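Local coordinates for esterase (Staphylococcus aureus subsp. aureus USA300_TCH1516, PDB 3D7R), which is a putative esterase of the alpha/beta hydrolase fold that probably cleaves ester bonds, at residues Leu192-Leu203 and Pro257-Glu267. Residues are numbered along the deposited sequence; the frame is centred on the assembly and turned at random.
Sequences LPNKLYLISPIL and PPVYMFGGGRE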
ATOM      1  N   LEU A 192     -11.428  14.831  -2.230  1.00 10.79           N
ATOM      2  CA  LEU A 192     -10.921  13.663  -1.510  1.00 10.02           C
ATOM      3  C   LEU A 192     -11.669  12.381  -1.920  1.00  9.44           C
ATOM      4  O   LEU A 192     -12.838  12.450  -2.287  1.00  8.47           O
ATOM      5  CB  LEU A 192     -11.103  13.878  -0.011  1.00 10.58           C
ATOM      6  CG  LEU A 192     -10.394  15.065   0.648  1.00 12.03           C
ATOM      7  CD1 LEU A 192     -10.834  15.204   2.112  1.00 11.59           C
ATOM      8  CD2 LEU A 192      -8.875  14.900   0.545  1.00 11.44           C
ATOM      9  N   PRO A 193     -11.011  11.208  -1.819  1.00  8.74           N
ATOM     10  CA  PRO A 193     -11.717   9.944  -2.112  1.00  8.45           C
ATOM     11  C   PRO A 193     -12.781   9.698  -1.043  1.00  8.97           C
ATOM     12  O   PRO A 193     -12.693  10.251   0.054  1.00  9.14           O
ATOM     13  CB  PRO A 193     -10.614   8.889  -2.027  1.00  7.81           C
ATOM     14  CG  PRO A 193      -9.585   9.500  -1.046  1.00  8.11           C
ATOM     15  CD  PRO A 193      -9.613  10.983  -1.392  1.00  9.18           C
ATOM     16  N   ASN A 194     -13.782   8.895  -1.369  1.00  8.63           N
ATOM     17  CA  ASN A 194     -14.868   8.575  -0.441  1.00  8.79           C
ATOM     18  C   ASN A 194     -14.348   7.858   0.810  1.00  8.05           C
ATOM     19  O   ASN A 194     -14.872   8.036   1.919  1.00  7.43           O
ATOM     20  CB  ASN A 194     -15.863   7.670  -1.177  1.00  8.58           C
ATOM     21  CG  ASN A 194     -17.090   7.351  -0.350  1.00 13.02           C
ATOM     22  OD1 ASN A 194     -17.345   6.187  -0.021  1.00 14.55           O
ATOM     23  ND2 ASN A 194     -17.860   8.385  -0.006  1.00 11.01           N
ATOM     24  N   LYS A 195     -13.331   7.018   0.621  1.00  7.03           N
ATOM     25  CA  LYS A 195     -12.772   6.243   1.733  1.00  6.61           C
ATOM     26  C   LYS A 195     -11.301   5.983   1.486  1.00  6.40           C
ATOM     27  O   LYS A 195     -10.851   6.027   0.339  1.00  6.58           O
ATOM     28  CB  LYS A 195     -13.506   4.893   1.902  1.00  6.39           C
ATOM     29  CG  LYS A 195     -14.981   4.990   2.332  1.00  5.73           C
ATOM     30  CD  LYS A 195     -15.645   3.578   2.387  1.00  6.68           C
ATOM     31  CE  LYS A 195     -17.104   3.684   2.885  1.00  6.59           C
ATOM     32  NZ  LYS A 195     -18.006   4.063   1.744  1.00  8.24           N
ATOM     33  N   LEU A 196     -10.562   5.692   2.561  1.00  6.58           N
ATOM     34  CA  LEU A 196      -9.132   5.331   2.474  1.00  7.04           C
ATOM     35  C   LEU A 196      -8.866   4.000   3.186  1.00  7.28           C
ATOM     36  O   LEU A 196      -9.211   3.850   4.370  1.00  7.38           O
ATOM     37  CB  LEU A 196      -8.241   6.429   3.089  1.00  6.78           C
ATOM     38  CG  LEU A 196      -6.727   6.130   3.213  1.00  6.94           C
ATOM     39  CD1 LEU A 196      -6.120   5.841   1.820  1.00  4.04           C
ATOM     40  CD2 LEU A 196      -6.021   7.312   3.900  1.00  5.65           C
ATOM     41  N   TYR A 197      -8.280   3.040   2.464  1.00  7.38           N
ATOM     42  CA  TYR A 197      -8.018   1.694   3.019  1.00  7.21           C
ATOM     43  C   TYR A 197      -6.520   1.495   3.165  1.00  7.62           C
ATOM     44  O   TYR A 197      -5.768   1.756   2.224  1.00  7.22           O
ATOM     45  CB  TYR A 197      -8.630   0.591   2.131  1.00  7.44           C
ATOM     46  CG  TYR A 197     -10.103   0.398   2.375  1.00  6.87           C
ATOM     47  CD1 TYR A 197     -10.577  -0.656   3.169  1.00  5.84           C
ATOM     48  CD2 TYR A 197     -11.033   1.290   1.825  1.00  7.79           C
ATOM     49  CE1 TYR A 197     -11.957  -0.803   3.419  1.00  6.74           C
ATOM     50  CE2 TYR A 197     -12.410   1.145   2.054  1.00  7.58           C
ATOM     51  CZ  TYR A 197     -12.855   0.097   2.851  1.00  9.02           C
ATOM     52  OH  TYR A 197     -14.201  -0.016   3.086  1.00  9.19           O
ATOM     53  N   LEU A 198      -6.093   1.053   4.349  1.00  7.59           N
ATOM     54  CA  LEU A 198      -4.673   0.840   4.627  1.00  7.84           C
ATOM     55  C   LEU A 198      -4.459  -0.594   5.062  1.00  8.02           C
ATOM     56  O   LEU A 198      -5.053  -1.038   6.052  1.00  7.92           O
ATOM     57  CB  LEU A 198      -4.197   1.794   5.732  1.00  7.80           C
ATOM     58  CG  LEU A 198      -4.418   3.306   5.544  1.00  7.47           C
ATOM     59  CD1 LEU A 198      -3.804   4.094   6.724  1.00  7.70           C
ATOM     60  CD2 LEU A 198      -3.821   3.798   4.223  1.00  6.40           C
ATOM     61  N   ILE A 199      -3.631  -1.333   4.327  1.00  8.75           N
ATOM     62  CA  ILE A 199      -3.319  -2.722   4.689  1.00  9.35           C
ATOM     63  C   ILE A 199      -1.856  -2.818   5.158  1.00 10.16           C
ATOM     64  O   ILE A 199      -0.920  -2.601   4.380  1.00  9.45           O
ATOM     65  CB  ILE A 199      -3.583  -3.723   3.512  1.00 10.03           C
ATOM     66  CG1 ILE A 199      -5.040  -3.648   3.031  1.00 11.65           C
ATOM     67  CG2 ILE A 199      -3.185  -5.170   3.912  1.00  8.36           C
ATOM     68  CD1 ILE A 199      -5.271  -4.192   1.603  1.00 12.40           C
ATOM     69  N   SER A 200      -1.658  -3.135   6.435  1.00  9.91           N
ATOM     70  CA  SER A 200      -0.309  -3.188   7.003  1.00 10.23           C
ATOM     71  C   SER A 200       0.552  -1.978   6.589  1.00 10.00           C
ATOM     72  O   SER A 200       1.685  -2.169   6.097  1.00 10.43           O
ATOM     73  CB  SER A 200       0.404  -4.488   6.585  1.00  9.60           C
ATOM     74  OG  SER A 200      -0.191  -5.605   7.199  1.00 13.67           O
ATOM     75  N   PRO A 201       0.037  -0.742   6.793  1.00  9.40           N
ATOM     76  CA  PRO A 201       0.782   0.423   6.312  1.00  9.23           C
ATOM     77  C   PRO A 201       2.068   0.577   7.115  1.00 10.00           C
ATOM     78  O   PRO A 201       2.065   0.313   8.322  1.00 10.14           O
ATOM     79  CB  PRO A 201      -0.160   1.612   6.615  1.00  9.09           C
ATOM     80  CG  PRO A 201      -1.052   1.152   7.726  1.00  8.86           C
ATOM     81  CD  PRO A 201      -1.211  -0.360   7.500  1.00  8.82           C
ATOM     82  N   ILE A 202       3.146   0.981   6.455  1.00  9.17           N
ATOM     83  CA  ILE A 202       4.385   1.307   7.160  1.00  9.46           C
ATOM     84  C   ILE A 202       4.317   2.810   7.470  1.00  9.65           C
ATOM     85  O   ILE A 202       4.828   3.647   6.718  1.00 10.00           O
ATOM     86  CB  ILE A 202       5.647   0.925   6.318  1.00  9.69           C
ATOM     87  CG1 ILE A 202       5.677  -0.577   6.018  1.00  9.86           C
ATOM     88  CG2 ILE A 202       6.937   1.332   7.046  1.00  8.82           C
ATOM     89  CD1 ILE A 202       6.709  -0.937   4.912  1.00 14.00           C
ATOM     90  N   LEU A 203       3.633   3.142   8.564  1.00  9.27           N
ATOM     91  CA  LEU A 203       3.312   4.527   8.897  1.00  9.70           C
ATOM     92  C   LEU A 203       4.499   5.415   9.276  1.00  9.79           C
ATOM     93  O   LEU A 203       4.455   6.636   9.088  1.00  9.22           O
ATOM     94  CB  LEU A 203       2.234   4.558   9.985  1.00  9.84           C
ATOM     95  CG  LEU A 203       0.917   3.926   9.484  1.00 10.45           C
ATOM     96  CD1 LEU A 203      -0.023   3.582  10.625  1.00 10.50           C
ATOM     97  CD2 LEU A 203       0.223   4.826   8.460  1.00 10.66           C
ATOM     98  N   PRO A 257     -10.831  11.581   4.979  1.00 10.40           N
ATOM     99  CA  PRO A 257     -12.043  10.775   4.794  1.00 10.45           C
ATOM    100  C   PRO A 257     -11.982   9.572   5.748  1.00  9.92           C
ATOM    101  O   PRO A 257     -10.920   9.334   6.357  1.00 10.06           O
ATOM    102  CB  PRO A 257     -11.923  10.308   3.331  1.00 10.38           C
ATOM    103  CG  PRO A 257     -10.459  10.222   3.100  1.00 10.99           C
ATOM    104  CD  PRO A 257      -9.882  11.412   3.863  1.00 10.45           C
ATOM    105  N   PRO A 258     -13.103   8.828   5.904  1.00  9.39           N
ATOM    106  CA  PRO A 258     -13.090   7.631   6.749  1.00  8.87           C
ATOM    107  C   PRO A 258     -11.944   6.682   6.375  1.00  8.13           C
ATOM    108  O   PRO A 258     -11.729   6.426   5.191  1.00  8.06           O
ATOM    109  CB  PRO A 258     -14.441   6.965   6.442  1.00  8.53           C
ATOM    110  CG  PRO A 258     -15.334   8.116   6.080  1.00 10.51           C
ATOM    111  CD  PRO A 258     -14.444   9.083   5.330  1.00  8.97           C
ATOM    112  N   VAL A 259     -11.235   6.183   7.384  1.00  7.26           N
ATOM    113  CA  VAL A 259     -10.071   5.281   7.182  1.00  7.44           C
ATOM    114  C   VAL A 259     -10.390   3.884   7.726  1.00  7.89           C
ATOM    115  O   VAL A 259     -11.026   3.750   8.792  1.00  7.96           O
ATOM    116  CB  VAL A 259      -8.750   5.870   7.810  1.00  7.29           C
ATOM    117  CG1 VAL A 259      -7.541   4.899   7.637  1.00  7.15           C
ATOM    118  CG2 VAL A 259      -8.385   7.228   7.185  1.00  6.05           C
ATOM    119  N   TYR A 260      -9.994   2.855   6.968  1.00  7.64           N
ATOM    120  CA  TYR A 260     -10.238   1.457   7.323  1.00  7.95           C
ATOM    121  C   TYR A 260      -8.898   0.816   7.247  1.00  8.16           C
ATOM    122  O   TYR A 260      -8.265   0.858   6.202  1.00  8.76           O
ATOM    123  CB  TYR A 260     -11.190   0.797   6.313  1.00  7.91           C
ATOM    124  CG  TYR A 260     -12.507   1.530   6.240  1.00  8.78           C
ATOM    125  CD1 TYR A 260     -13.620   1.039   6.914  1.00  9.68           C
ATOM    126  CD2 TYR A 260     -12.623   2.751   5.554  1.00  8.91           C
ATOM    127  CE1 TYR A 260     -14.837   1.730   6.898  1.00 10.34           C
ATOM    128  CE2 TYR A 260     -13.852   3.445   5.522  1.00  9.19           C
ATOM    129  CZ  TYR A 260     -14.942   2.918   6.202  1.00  9.31           C
ATOM    130  OH  TYR A 260     -16.163   3.568   6.202  1.00 10.68           O
HETATM  131  N   MSE A 261      -8.427   0.270   8.358  1.00  8.22           N
HETATM  132  CA  MSE A 261      -7.052  -0.237   8.415  1.00  8.52           C
HETATM  133  C   MSE A 261      -7.052  -1.697   8.815  1.00  8.65           C
HETATM  134  O   MSE A 261      -7.852  -2.117   9.684  1.00  9.49           O
HETATM  135  CB  MSE A 261      -6.218   0.595   9.408  1.00  8.25           C
HETATM  136  CG  MSE A 261      -4.757   0.155   9.542  1.00  8.91           C
HETATM  137 SE   MSE A 261      -3.749   1.519  10.476  0.75 16.35          SE
HETATM  138  CE  MSE A 261      -4.602   1.443  12.239  1.00  8.62           C
ATOM    139  N   PHE A 262      -6.159  -2.457   8.191  1.00  7.84           N
ATOM    140  CA  PHE A 262      -6.001  -3.888   8.440  1.00  8.65           C
ATOM    141  C   PHE A 262      -4.546  -4.148   8.781  1.00  9.24           C
ATOM    142  O   PHE A 262      -3.645  -3.618   8.131  1.00  9.59           O
ATOM    143  CB  PHE A 262      -6.390  -4.716   7.194  1.00  8.19           C
ATOM    144  CG  PHE A 262      -7.829  -4.597   6.837  1.00  7.98           C
ATOM    145  CD1 PHE A 262      -8.729  -5.575   7.243  1.00  8.96           C
ATOM    146  CD2 PHE A 262      -8.306  -3.469   6.146  1.00  9.18           C
ATOM    147  CE1 PHE A 262     -10.093  -5.457   6.954  1.00  9.53           C
ATOM    148  CE2 PHE A 262      -9.657  -3.339   5.841  1.00  9.04           C
ATOM    149  CZ  PHE A 262     -10.557  -4.334   6.258  1.00 12.34           C
ATOM    150  N   GLY A 263      -4.313  -4.946   9.813  1.00  9.57           N
ATOM    151  CA  GLY A 263      -2.951  -5.286  10.170  1.00  9.67           C
ATOM    152  C   GLY A 263      -2.900  -6.481  11.072  1.00  9.50           C
ATOM    153  O   GLY A 263      -3.940  -6.961  11.512  1.00  9.55           O
ATOM    154  N   GLY A 264      -1.680  -6.966  11.326  1.00 10.12           N
ATOM    155  CA  GLY A 264      -1.455  -8.133  12.198  1.00  9.56           C
ATOM    156  C   GLY A 264      -0.645  -7.774  13.418  1.00 10.74           C
ATOM    157  O   GLY A 264       0.087  -6.774  13.412  1.00 10.23           O
ATOM    158  N   GLY A 265      -0.774  -8.580  14.471  1.00 10.75           N
ATOM    159  CA  GLY A 265      -0.014  -8.376  15.706  1.00 11.44           C
ATOM    160  C   GLY A 265       1.426  -8.869  15.603  1.00 12.07           C
ATOM    161  O   GLY A 265       2.250  -8.556  16.469  1.00 11.71           O
ATOM    162  N   ARG A 266       1.739  -9.618  14.543  1.00 12.18           N
ATOM    163  CA  ARG A 266       3.109 -10.129  14.345  1.00 13.35           C
ATOM    164  C   ARG A 266       3.941  -9.334  13.330  1.00 12.90           C
ATOM    165  O   ARG A 266       4.879  -9.871  12.717  1.00 13.92           O
ATOM    166  CB  ARG A 266       3.098 -11.628  14.008  1.00 12.79           C
ATOM    167  CG  ARG A 266       2.609 -12.452  15.187  1.00 17.16           C
ATOM    168  CD  ARG A 266       2.706 -13.969  15.011  1.00 22.77           C
ATOM    169  NE  ARG A 266       2.102 -14.593  16.199  1.00 29.10           N
ATOM    170  CZ  ARG A 266       1.761 -15.875  16.316  1.00 32.19           C
ATOM    171  NH1 ARG A 266       1.958 -16.731  15.317  1.00 34.22           N
ATOM    172  NH2 ARG A 266       1.209 -16.302  17.444  1.00 33.47           N
ATOM    173  N   GLU A 267       3.616  -8.060  13.156  1.00 12.20           N
ATOM    174  CA  GLU A 267       4.403  -7.195  12.287  1.00 10.94           C
ATOM    175  C   GLU A 267       4.904  -5.979  13.057  1.00 11.34           C
ATOM    176  O   GLU A 267       4.187  -5.457  13.903  1.00 10.01           O
ATOM    177  CB  GLU A 267       3.613  -6.778  11.032  1.00 10.97           C
ATOM    178  CG  GLU A 267       2.264  -6.097  11.280  1.00 10.82           C
ATOM    179  CD  GLU A 267       1.620  -5.586   9.991  1.00 12.93           C
ATOM    180  OE1 GLU A 267       2.330  -4.936   9.200  1.00 12.70           O
ATOM    181  OE2 GLU A 267       0.415  -5.831   9.762  1.00 13.39           O
TER
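From L196 and V259 onward, strands 195-199 and 259-264 lie parallel, their axes 4.7 Å apart, joined by five backbone hydrogen bonds from L196 N to P258 O through to S200 N to F262 O. On one face of the sheet Y197 and Y260 form an offset stack, ring planes 12° apart. Y260 CB sits over the rim of the Y197 ring, 3.4 Å from Y197 CE1, in a CH-pi contact, while the Y197 hydroxyl reaches over the centre of the Y260 ring. F262 CE2 comes in at the edge of Y197. K195 crosses Y260 obliquely, CE 3.4 Å from Y260 OH, and its NZ bonds to N194 OD1 and E320 O. Helix 305-318 covers this face: Y197 OH bonds to S317 OG, and Y260 OH to E320 OE2 just beyond. The other face is aliphatic, with L198 CD1 3.9 Å from V259 CG1, and selenomethionine M261, extended as far as SE (CG anti to the backbone N, chi1 -180°), crossing P201 at about a right angle, SE against CG.

Where the chain leaves strand 195-199, S200 OG donates to E267 OE2 (2.6 Å), on its syn side, 18° out of the carboxylate plane. G264 N uses the anti lone pair of the same oxygen, so two donors fix the carboxylate, whose OE1 bonds to H297 ND1. These adjacent strands belong to the central alpha/beta hydrolase sheet, and E267-H297 is consistent with the acid and histidine of a catalytic triad.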